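Local atomic coordinates of thermostable carboxypeptidase 1 (Pyrococcus furiosus, PDB entry 1KA2), a protein that removes amino acids one after another from the C-terminus of peptides, as a cobalt-dependent M32-family metallocarboxypeptidase of broad specificity that works as a homodimer. Residues 239-244 against 272-277; 251-256 against 264-269; 258-263 against 328-333. One frame throughout, in Å; residues are numbered along the deposited sequence.

Interaction 1: 239-244 against 272-277. With MG (magnesium ion), chain B.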
loop_
_atom_site.group_PDB
_atom_site.type_symbol
_atom_site.label_atom_id
_atom_site.label_comp_id
_atom_site.label_asym_id
_atom_site.label_seq_id
_atom_site.Cartn_x
_atom_site.Cartn_y
_atom_site.Cartn_z
ATOM N N PRO A 239 -10.077 -12.866 6.293
ATOM C CA PRO A 239 -9.131 -12.444 7.331
ATOM C C PRO A 239 -7.733 -12.980 7.096
ATOM O O PRO A 239 -7.560 -14.150 6.761
ATOM C CB PRO A 239 -9.733 -13.020 8.608
ATOM C CG PRO A 239 -11.197 -13.054 8.318
ATOM C CD PRO A 239 -11.237 -13.547 6.891
ATOM N N PHE A 240 -6.737 -12.118 7.265
ATOM C CA PHE A 240 -5.347 -12.517 7.116
ATOM C C PHE A 240 -4.455 -11.588 7.928
ATOM O O PHE A 240 -4.916 -10.597 8.490
ATOM C CB PHE A 240 -4.920 -12.519 5.635
ATOM C CG PHE A 240 -4.890 -11.153 4.999
ATOM C CD1 PHE A 240 -3.764 -10.347 5.098
ATOM C CD2 PHE A 240 -5.994 -10.675 4.307
ATOM C CE1 PHE A 240 -3.740 -9.079 4.511
ATOM C CE2 PHE A 240 -5.979 -9.411 3.723
ATOM C CZ PHE A 240 -4.847 -8.612 3.825
ATOM N N THR A 241 -3.174 -11.933 7.993
ATOM C CA THR A 241 -2.193 -11.150 8.721
ATOM C C THR A 241 -1.012 -10.909 7.796
ATOM O O THR A 241 -0.599 -11.813 7.074
ATOM C CB THR A 241 -1.690 -11.913 9.977
ATOM O OG1 THR A 241 -2.747 -12.022 10.932
ATOM C CG2 THR A 241 -0.494 -11.203 10.608
ATOM N N THR A 242 -0.489 -9.685 7.796
ATOM C CA THR A 242 0.682 -9.363 6.987
ATOM C C THR A 242 1.707 -8.660 7.832
ATOM O O THR A 242 1.371 -7.953 8.773
ATOM C CB THR A 242 0.427 -8.368 5.860
ATOM O OG1 THR A 242 -0.946 -7.961 5.857
ATOM C CG2 THR A 242 0.872 -8.955 4.545
ATOM N N GLU A 243 2.961 -8.822 7.451
ATOM C CA GLU A 243 4.046 -8.176 8.144
ATOM C C GLU A 243 4.771 -7.308 7.134
ATOM O O GLU A 243 5.394 -7.827 6.214
ATOM C CB GLU A 243 5.026 -9.205 8.691
ATOM C CG GLU A 243 4.378 -10.424 9.285
ATOM C CD GLU A 243 4.122 -11.525 8.271
ATOM O OE1 GLU A 243 5.022 -11.795 7.452
ATOM O OE2 GLU A 243 3.031 -12.138 8.310
ATOM N N PHE A 244 4.656 -5.993 7.277
ATOM C CA PHE A 244 5.377 -5.085 6.395
ATOM C C PHE A 244 6.747 -4.949 7.071
ATOM O O PHE A 244 7.761 -4.665 6.435
ATOM C CB PHE A 244 4.682 -3.715 6.330
ATOM C CG PHE A 244 3.369 -3.713 5.578
ATOM C CD1 PHE A 244 2.655 -2.529 5.421
ATOM C CD2 PHE A 244 2.830 -4.890 5.053
ATOM C CE1 PHE A 244 1.424 -2.506 4.756
ATOM C CE2 PHE A 244 1.587 -4.878 4.380
ATOM C CZ PHE A 244 0.889 -3.677 4.238
ATOM N N GLY A 272 -3.229 -13.643 16.909
ATOM C CA GLY A 272 -2.215 -14.614 17.289
ATOM C C GLY A 272 -1.062 -14.659 16.308
ATOM O O GLY A 272 0.098 -14.826 16.696
ATOM N N HIS A 273 -1.387 -14.528 15.025
ATOM C CA HIS A 273 -0.374 -14.517 13.983
ATOM C C HIS A 273 0.468 -13.258 14.126
ATOM O O HIS A 273 1.698 -13.302 14.069
ATOM C CB HIS A 273 -1.020 -14.488 12.592
ATOM C CG HIS A 273 -1.572 -15.800 12.136
ATOM N ND1 HIS A 273 -0.788 -16.920 11.963
ATOM C CD2 HIS A 273 -2.823 -16.156 11.762
ATOM C CE1 HIS A 273 -1.530 -17.908 11.502
ATOM N NE2 HIS A 273 -2.768 -17.469 11.371
ATOM N N ALA A 274 -0.224 -12.138 14.308
ATOM C CA ALA A 274 0.410 -10.823 14.413
ATOM C C ALA A 274 1.366 -10.656 15.592
ATOM O O ALA A 274 2.504 -10.207 15.409
ATOM C CB ALA A 274 -0.670 -9.740 14.453
ATOM N N LEU A 275 0.912 -11.013 16.795
ATOM C CA LEU A 275 1.739 -10.886 18.002
ATOM C C LEU A 275 3.081 -11.537 17.730
ATOM O O LEU A 275 4.139 -11.005 18.074
ATOM C CB LEU A 275 1.066 -11.571 19.201
ATOM C CG LEU A 275 1.857 -11.531 20.521
ATOM C CD1 LEU A 275 1.888 -10.102 21.046
ATOM C CD2 LEU A 275 1.219 -12.438 21.550
ATOM N N TYR A 276 3.019 -12.694 17.090
ATOM C CA TYR A 276 4.200 -13.457 16.724
ATOM C C TYR A 276 5.185 -12.600 15.911
ATOM O O TYR A 276 6.374 -12.502 16.230
ATOM C CB TYR A 276 3.747 -14.672 15.917
ATOM C CG TYR A 276 4.808 -15.682 15.559
ATOM C CD1 TYR A 276 6.158 -15.479 15.864
ATOM C CD2 TYR A 276 4.446 -16.873 14.938
ATOM C CE1 TYR A 276 7.119 -16.459 15.556
ATOM C CE2 TYR A 276 5.380 -17.843 14.630
ATOM C CZ TYR A 276 6.711 -17.645 14.933
ATOM O OH TYR A 276 7.609 -18.646 14.594
ATOM N N GLU A 277 4.687 -11.980 14.855
ATOM C CA GLU A 277 5.540 -11.151 14.015
ATOM C C GLU A 277 5.925 -9.871 14.752
ATOM O O GLU A 277 7.019 -9.336 14.583
ATOM C CB GLU A 277 4.813 -10.825 12.716
ATOM C CG GLU A 277 4.619 -12.024 11.817
ATOM C CD GLU A 277 5.937 -12.601 11.320
ATOM O OE1 GLU A 277 6.911 -11.824 11.172
ATOM O OE2 GLU A 277 5.998 -13.825 11.065
HETATM MG MG MG B . -4.218 -18.552 10.356
HETATM O O HOH W 1 -5.109 -16.931 9.175
HETATM O O HOH W 2 -3.174 -18.937 8.500
HETATM O O HOH W 3 -5.623 -20.016 9.432
#

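Interaction 2: 251-256 against 264-269. With MG (magnesium ion), chain B.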
loop_
_atom_site.group_PDB
_atom_site.type_symbol
_atom_site.label_atom_id
_atom_site.label_comp_id
_atom_site.label_asym_id
_atom_site.label_seq_id
_atom_site.Cartn_x
_atom_site.Cartn_y
_atom_site.Cartn_z
ATOM N N ILE A 251 -3.647 -6.843 10.385
ATOM C CA ILE A 251 -4.607 -7.935 10.303
ATOM C C ILE A 251 -5.941 -7.388 9.818
ATOM O O ILE A 251 -6.218 -6.191 9.923
ATOM C CB ILE A 251 -4.858 -8.628 11.691
ATOM C CG1 ILE A 251 -5.659 -7.705 12.608
ATOM C CG2 ILE A 251 -3.533 -8.999 12.358
ATOM C CD1 ILE A 251 -6.049 -8.343 13.926
ATOM N N THR A 252 -6.769 -8.269 9.273
ATOM C CA THR A 252 -8.085 -7.871 8.817
ATOM C C THR A 252 -9.079 -8.910 9.307
ATOM O O THR A 252 -8.700 -9.999 9.737
ATOM C CB THR A 252 -8.180 -7.816 7.277
ATOM O OG1 THR A 252 -8.081 -9.141 6.744
ATOM C CG2 THR A 252 -7.064 -6.975 6.702
ATOM N N THR A 253 -10.352 -8.562 9.268
ATOM C CA THR A 253 -11.392 -9.495 9.656
ATOM C C THR A 253 -12.498 -9.164 8.698
ATOM O O THR A 253 -12.297 -8.393 7.758
ATOM C CB THR A 253 -11.893 -9.261 11.092
ATOM O OG1 THR A 253 -12.831 -10.294 11.441
ATOM C CG2 THR A 253 -12.584 -7.902 11.210
ATOM N N ARG A 254 -13.660 -9.749 8.908
ATOM C CA ARG A 254 -14.780 -9.429 8.057
ATOM C C ARG A 254 -15.996 -9.468 8.940
ATOM O O ARG A 254 -15.988 -10.116 9.986
ATOM C CB ARG A 254 -14.932 -10.421 6.904
ATOM C CG ARG A 254 -15.303 -11.816 7.311
ATOM C CD ARG A 254 -15.619 -12.632 6.081
ATOM N NE ARG A 254 -15.609 -14.057 6.379
ATOM C CZ ARG A 254 -14.978 -14.966 5.644
ATOM N NH1 ARG A 254 -14.302 -14.596 4.564
ATOM N NH2 ARG A 254 -15.026 -16.249 5.991
ATOM N N TYR A 255 -17.029 -8.754 8.523
ATOM C CA TYR A 255 -18.263 -8.698 9.264
ATOM C C TYR A 255 -19.385 -9.263 8.402
ATOM O O TYR A 255 -19.949 -8.556 7.582
ATOM C CB TYR A 255 -18.550 -7.248 9.659
ATOM C CG TYR A 255 -17.472 -6.648 10.550
ATOM C CD1 TYR A 255 -16.473 -5.828 10.026
ATOM C CD2 TYR A 255 -17.437 -6.924 11.916
ATOM C CE1 TYR A 255 -15.468 -5.294 10.843
ATOM C CE2 TYR A 255 -16.437 -6.398 12.738
ATOM C CZ TYR A 255 -15.458 -5.585 12.196
ATOM O OH TYR A 255 -14.478 -5.061 13.014
ATOM N N GLU A 256 -19.673 -10.554 8.577
ATOM C CA GLU A 256 -20.725 -11.243 7.829
ATOM C C GLU A 256 -22.083 -10.587 8.032
ATOM O O GLU A 256 -22.944 -10.652 7.160
ATOM C CB GLU A 256 -20.849 -12.711 8.263
ATOM C CG GLU A 256 -19.703 -13.632 7.875
ATOM C CD GLU A 256 -18.543 -13.540 8.828
ATOM O OE1 GLU A 256 -18.666 -12.811 9.835
ATOM O OE2 GLU A 256 -17.514 -14.196 8.577
ATOM N N ILE A 264 -15.319 -12.243 15.726
ATOM C CA ILE A 264 -14.557 -12.194 16.973
ATOM C C ILE A 264 -13.383 -13.171 16.990
ATOM O O ILE A 264 -12.234 -12.760 17.133
ATOM C CB ILE A 264 -15.444 -12.498 18.215
ATOM C CG1 ILE A 264 -16.392 -11.326 18.491
ATOM C CG2 ILE A 264 -14.554 -12.789 19.435
ATOM C CD1 ILE A 264 -17.231 -11.491 19.756
ATOM N N LEU A 265 -13.672 -14.463 16.861
ATOM C CA LEU A 265 -12.608 -15.465 16.907
ATOM C C LEU A 265 -11.631 -15.310 15.758
ATOM O O LEU A 265 -10.446 -15.612 15.890
ATOM C CB LEU A 265 -13.203 -16.871 16.920
ATOM C CG LEU A 265 -13.886 -17.203 18.252
ATOM C CD1 LEU A 265 -14.672 -18.492 18.128
ATOM C CD2 LEU A 265 -12.845 -17.296 19.350
ATOM N N SER A 266 -12.139 -14.840 14.626
ATOM C CA SER A 266 -11.311 -14.618 13.454
ATOM C C SER A 266 -10.299 -13.509 13.740
ATOM O O SER A 266 -9.129 -13.611 13.358
ATOM C CB SER A 266 -12.191 -14.226 12.271
ATOM O OG SER A 266 -11.398 -13.721 11.234
ATOM N N THR A 267 -10.749 -12.445 14.407
ATOM C CA THR A 267 -9.860 -11.332 14.736
ATOM C C THR A 267 -8.788 -11.820 15.726
ATOM O O THR A 267 -7.592 -11.515 15.586
ATOM C CB THR A 267 -10.648 -10.149 15.360
ATOM O OG1 THR A 267 -11.684 -9.728 14.459
ATOM C CG2 THR A 267 -9.724 -8.967 15.611
ATOM N N VAL A 268 -9.235 -12.595 16.713
ATOM C CA VAL A 268 -8.355 -13.155 17.734
ATOM C C VAL A 268 -7.353 -14.082 17.051
ATOM O O VAL A 268 -6.146 -14.023 17.319
ATOM C CB VAL A 268 -9.169 -13.941 18.781
ATOM C CG1 VAL A 268 -8.255 -14.461 19.890
ATOM C CG2 VAL A 268 -10.245 -13.052 19.360
ATOM N N HIS A 269 -7.860 -14.928 16.159
ATOM C CA HIS A 269 -7.015 -15.862 15.401
ATOM C C HIS A 269 -5.897 -15.058 14.743
ATOM O O HIS A 269 -4.718 -15.313 14.975
ATOM C CB HIS A 269 -7.840 -16.569 14.315
ATOM C CG HIS A 269 -7.054 -17.544 13.486
ATOM N ND1 HIS A 269 -6.846 -18.851 13.872
ATOM C CD2 HIS A 269 -6.449 -17.406 12.280
ATOM C CE1 HIS A 269 -6.152 -19.478 12.937
ATOM N NE2 HIS A 269 -5.898 -18.624 11.960
HETATM MG MG MG B . -4.218 -18.552 10.356
HETATM O O HOH W 1 -5.109 -16.931 9.175
HETATM O O HOH W 2 -3.174 -18.937 8.500
HETATM O O HOH W 3 -5.623 -20.016 9.432
#

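Interaction 3: 258-263 against 328-333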
loop_
_atom_site.group_PDB
_atom_site.type_symbol
_atom_site.label_atom_id
_atom_site.label_comp_id
_atom_site.label_asym_id
_atom_site.label_seq_id
_atom_site.Cartn_x
_atom_site.Cartn_y
_atom_site.Cartn_z
ATOM N N TYR A 258 -23.974 -11.429 10.659
ATOM C CA TYR A 258 -24.694 -12.340 11.551
ATOM C C TYR A 258 -23.694 -13.370 12.089
ATOM O O TYR A 258 -22.587 -13.477 11.569
ATOM C CB TYR A 258 -25.839 -13.030 10.794
ATOM C CG TYR A 258 -25.383 -13.972 9.694
ATOM C CD1 TYR A 258 -25.202 -15.332 9.945
ATOM C CD2 TYR A 258 -25.103 -13.499 8.410
ATOM C CE1 TYR A 258 -24.753 -16.200 8.941
ATOM C CE2 TYR A 258 -24.651 -14.353 7.404
ATOM C CZ TYR A 258 -24.478 -15.705 7.675
ATOM O OH TYR A 258 -24.028 -16.563 6.681
ATOM N N ASP A 259 -24.079 -14.111 13.128
ATOM C CA ASP A 259 -23.204 -15.123 13.731
ATOM C C ASP A 259 -21.937 -14.408 14.211
ATOM O O ASP A 259 -20.843 -14.713 13.754
ATOM C CB ASP A 259 -22.839 -16.184 12.688
ATOM C CG ASP A 259 -22.433 -17.507 13.309
ATOM O OD1 ASP A 259 -22.136 -17.543 14.516
ATOM O OD2 ASP A 259 -22.404 -18.519 12.585
ATOM N N PHE A 260 -22.092 -13.473 15.146
ATOM C CA PHE A 260 -20.968 -12.674 15.637
ATOM C C PHE A 260 -19.720 -13.399 16.127
ATOM O O PHE A 260 -18.657 -12.781 16.258
ATOM C CB PHE A 260 -21.450 -11.663 16.697
ATOM C CG PHE A 260 -21.590 -12.223 18.095
ATOM C CD1 PHE A 260 -20.476 -12.377 18.920
ATOM C CD2 PHE A 260 -22.848 -12.516 18.616
ATOM C CE1 PHE A 260 -20.614 -12.806 20.238
ATOM C CE2 PHE A 260 -22.995 -12.948 19.939
ATOM C CZ PHE A 260 -21.876 -13.091 20.749
ATOM N N ARG A 261 -19.833 -14.698 16.384
ATOM C CA ARG A 261 -18.689 -15.478 16.845
ATOM C C ARG A 261 -17.582 -15.435 15.790
ATOM O O ARG A 261 -16.394 -15.395 16.112
ATOM C CB ARG A 261 -19.113 -16.938 17.074
ATOM C CG ARG A 261 -19.479 -17.664 15.776
ATOM C CD ARG A 261 -20.245 -18.958 15.998
ATOM N NE ARG A 261 -19.585 -19.832 16.959
ATOM C CZ ARG A 261 -19.203 -21.079 16.698
ATOM N NH1 ARG A 261 -19.414 -21.601 15.490
ATOM N NH2 ARG A 261 -18.615 -21.803 17.649
ATOM N N ARG A 262 -17.986 -15.450 14.528
ATOM C CA ARG A 262 -17.047 -15.456 13.414
ATOM C C ARG A 262 -16.030 -14.319 13.400
ATOM O O ARG A 262 -14.825 -14.551 13.384
ATOM C CB ARG A 262 -17.801 -15.435 12.085
ATOM C CG ARG A 262 -18.640 -16.651 11.792
ATOM C CD ARG A 262 -19.533 -16.347 10.596
ATOM N NE ARG A 262 -20.470 -17.427 10.301
ATOM C CZ ARG A 262 -20.135 -18.563 9.705
ATOM N NH1 ARG A 262 -18.874 -18.764 9.337
ATOM N NH2 ARG A 262 -21.059 -19.491 9.481
ATOM N N THR A 263 -16.522 -13.089 13.387
ATOM C CA THR A 263 -15.629 -11.954 13.336
ATOM C C THR A 263 -14.762 -11.870 14.581
ATOM O O THR A 263 -13.594 -11.497 14.503
ATOM C CB THR A 263 -16.411 -10.630 13.133
ATOM O OG1 THR A 263 -15.477 -9.569 12.908
ATOM C CG2 THR A 263 -17.278 -10.303 14.352
ATOM N N PRO A 328 -27.939 -5.483 21.117
ATOM C CA PRO A 328 -29.298 -5.466 21.673
ATOM C C PRO A 328 -29.839 -6.860 21.960
ATOM O O PRO A 328 -30.360 -7.118 23.042
ATOM C CB PRO A 328 -30.109 -4.759 20.588
ATOM C CG PRO A 328 -29.111 -3.823 19.990
ATOM C CD PRO A 328 -27.886 -4.705 19.867
ATOM N N PHE A 329 -29.709 -7.752 20.982
ATOM C CA PHE A 329 -30.194 -9.117 21.125
ATOM C C PHE A 329 -29.486 -9.889 22.229
ATOM O O PHE A 329 -29.868 -11.019 22.538
ATOM C CB PHE A 329 -30.060 -9.861 19.796
ATOM C CG PHE A 329 -28.659 -9.903 19.265
ATOM C CD1 PHE A 329 -27.714 -10.759 19.820
ATOM C CD2 PHE A 329 -28.291 -9.094 18.198
ATOM C CE1 PHE A 329 -26.426 -10.808 19.315
ATOM C CE2 PHE A 329 -27.007 -9.135 17.687
ATOM C CZ PHE A 329 -26.073 -9.995 18.246
ATOM N N MET A 330 -28.454 -9.292 22.824
ATOM C CA MET A 330 -27.746 -9.963 23.908
ATOM C C MET A 330 -28.526 -9.909 25.213
ATOM O O MET A 330 -28.202 -10.634 26.152
ATOM C CB MET A 330 -26.350 -9.366 24.132
ATOM C CG MET A 330 -25.247 -10.087 23.374
ATOM S SD MET A 330 -25.229 -11.859 23.663
ATOM C CE MET A 330 -24.417 -11.881 25.257
ATOM N N SER A 331 -29.549 -9.060 25.282
ATOM C CA SER A 331 -30.339 -8.969 26.511
ATOM C C SER A 331 -31.236 -10.192 26.719
ATOM O O SER A 331 -32.101 -10.207 27.587
ATOM C CB SER A 331 -31.170 -7.667 26.539
ATOM O OG SER A 331 -31.788 -7.375 25.293
ATOM N N ASN A 332 -31.012 -11.224 25.915
ATOM C CA ASN A 332 -31.793 -12.444 26.004
ATOM C C ASN A 332 -30.895 -13.648 26.255
ATOM O O ASN A 332 -31.380 -14.777 26.327
ATOM C CB ASN A 332 -32.577 -12.661 24.705
ATOM C CG ASN A 332 -33.649 -11.623 24.493
ATOM O OD1 ASN A 332 -34.597 -11.536 25.274
ATOM N ND2 ASN A 332 -33.512 -10.828 23.437
ATOM N N TYR A 333 -29.588 -13.415 26.357
ATOM C CA TYR A 333 -28.663 -14.514 26.599
ATOM C C TYR A 333 -27.742 -14.298 27.793
ATOM O O TYR A 333 -27.455 -13.164 28.187
ATOM C CB TYR A 333 -27.819 -14.803 25.351
ATOM C CG TYR A 333 -28.628 -15.035 24.100
ATOM C CD1 TYR A 333 -29.059 -13.961 23.320
ATOM C CD2 TYR A 333 -28.983 -16.327 23.705
ATOM C CE1 TYR A 333 -29.828 -14.165 22.172
ATOM C CE2 TYR A 333 -29.753 -16.542 22.557
ATOM C CZ TYR A 333 -30.167 -15.458 21.798
ATOM O OH TYR A 333 -30.902 -15.670 20.660
#

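Interaction 1: 239-244 against 272-277
Van der Waals packing is made mainly by Thr241, whose two branches straddle the start of the His273 side chain: OG1 lies 3.4 Å from His273 CB, and CG2 reaches past it to an apolar contact with Ala274 CB at 4.1 Å. CG2 stands anti to the backbone N of Thr241, which turns the methyl to the helix and leaves OG1 (chi1 -68°) beside that N, where it hydrogen-bonds Glu270, the predicted proton donor/acceptor. Metal binding comes next: His273 NE2 holds the magnesium ion at 2.1 Å, with His269, Glu299 and three waters as the other ligands. This is the HEXXH helix of a metallopeptidase; strand 241-243, directly after the HPF motif, and the helical segment 272-277 run with 13° between their directions, axes 8.2 Å apart at closest. His273 ND1 is hydrogen-bonded to His298 ND1; with NE2 on the metal, this fixes the turn of the ring. Two like-charged side chains lie close together at the far end with no bond between them, Glu243 OE1 4.2 Å from Glu277 OE1, though the pair is modelled too tightly to be trusted in detail. Glu277 OE2 accepts from Gly292 N and His298 NE2. An alanine in place of Glu277 would probably leave both donors without this acceptor and His298 freer to turn beside His273.

Interaction 2: 251-256 against 264-269
Thr253 and Thr267 bring their side chains together obliquely where the strand ends against the helix, their CA atoms 5.6 Å apart. Followed outward, Thr253 first offers CB, 3.4 Å from Thr267 OG1. Its methyl CG2 lies near the same oxygen at 3.8 Å. OG1, anti to the backbone N of Thr253 (chi1 -175°), leans to the helix, with Thr267 OG1 at 3.3 Å and Ser266 OG at 3.7 Å. The hydroxyl of Thr253 has a firmer partner in Thr263 OG1, one turn nearer the start of the helix, while Thr267 OG1 is hydrogen-bonded to Thr263 O; Thr263 thus holds both buried hydroxyls. Two residues back along the strand, Ile251 crosses Thr267 at about a right angle and sets CD1 4.1 Å from Thr267 CG2. Beyond the strand, Arg254 NE donates to Glu256 OE2 in a salt bridge of 2.9 Å (N-H...O 153°), in the guanidinium plane but above that of the carboxylate. At the other end His269 NE2 binds the magnesium ion at 2.3 Å, its ND1 bonded to Glu306. Strand 251-253 and helical segment 264-269 run antiparallel (168°); the first belongs to strand 248-253, central between 231-235 and 241-243, the second to the HEXXH helix 261-278, on which helix 295-309 packs through Val268 and His269, and helix 209-223 through Ile264 and Thr267.

Interaction 3: 258-263 against 328-333
Pro328 O, just before the Phe329 ring that meets Phe260, is gripped twice by Ser331: the hydroxyl OG donates to it at 2.7 Å, with a C=O...donor angle of 171°, and Ser331 N adds a second bond at 3.1 Å. The two bonds close the short 3-10 turn 328-330, from which Phe329 and Met330 extend to the other segment. Phe260 meets both of them. Its CD2 lies 4.0 Å from Phe329 CE1, near the plane of the Phe329 ring, so Phe329 is approached at its edge, whereas Phe329 CE1 comes obliquely at the Phe260 ring. Phe260 CG stands between its backbone N and carbonyl carbon (chi1 83°), which throws the ring out toward the turn and lets the side chains bridge backbones whose nearest CA atoms, those of Phe260 and Met330, are 11.0 Å apart. Met330 follows with SD, 4.5 Å from Phe260 CE2. The contact joins the start of helix 261-278, the HEXXH helix, to the connection between helices 313-326 and 335-342, well away from the metal. Leu323 of the former helix touches both Phe260 and Met330, and Tyr341 of the latter meets the Phe260 ring edge-to-face. Beside Phe260 the entry to the helix is held by polar groups: Arg262 N bonds Asp259 O at 3.1 Å, and Arg262 NE makes a salt bridge to Asp259 OD2 through a weak, bent hydrogen bond of 3.2 Å (121°). Asp259 OD1 has Tyr341 OH as a further partner, and Arg262 NH2 a salt bridge to Glu353.

In the fold
All three interactions use helix 261-278, at successive levels: interaction 3 at its start, interaction 2 in its first half, interaction 1 near its end. Centres of interactions 1 and 2 lie 12 Å apart, those of 2 and 3 15 Å, those of 1 and 3 26 Å. Along the chain, interaction 2 is nested inside the loop closed by interaction 1, while interaction 3 crosses both by reaching ahead to 328-333. Interactions 1 and 2 share the small sheet through neighbouring strands, and each supplies one histidine to the same metal ion. Interactions 2 and 3 touch, probably through a Thr253-Thr263 hydroxyl bond, though Thr263 does not itself meet 328-333. The catalytic helix thus packs on the sheet over its metal-binding part and, at its start, on the turn between helices 313-326 and 335-342.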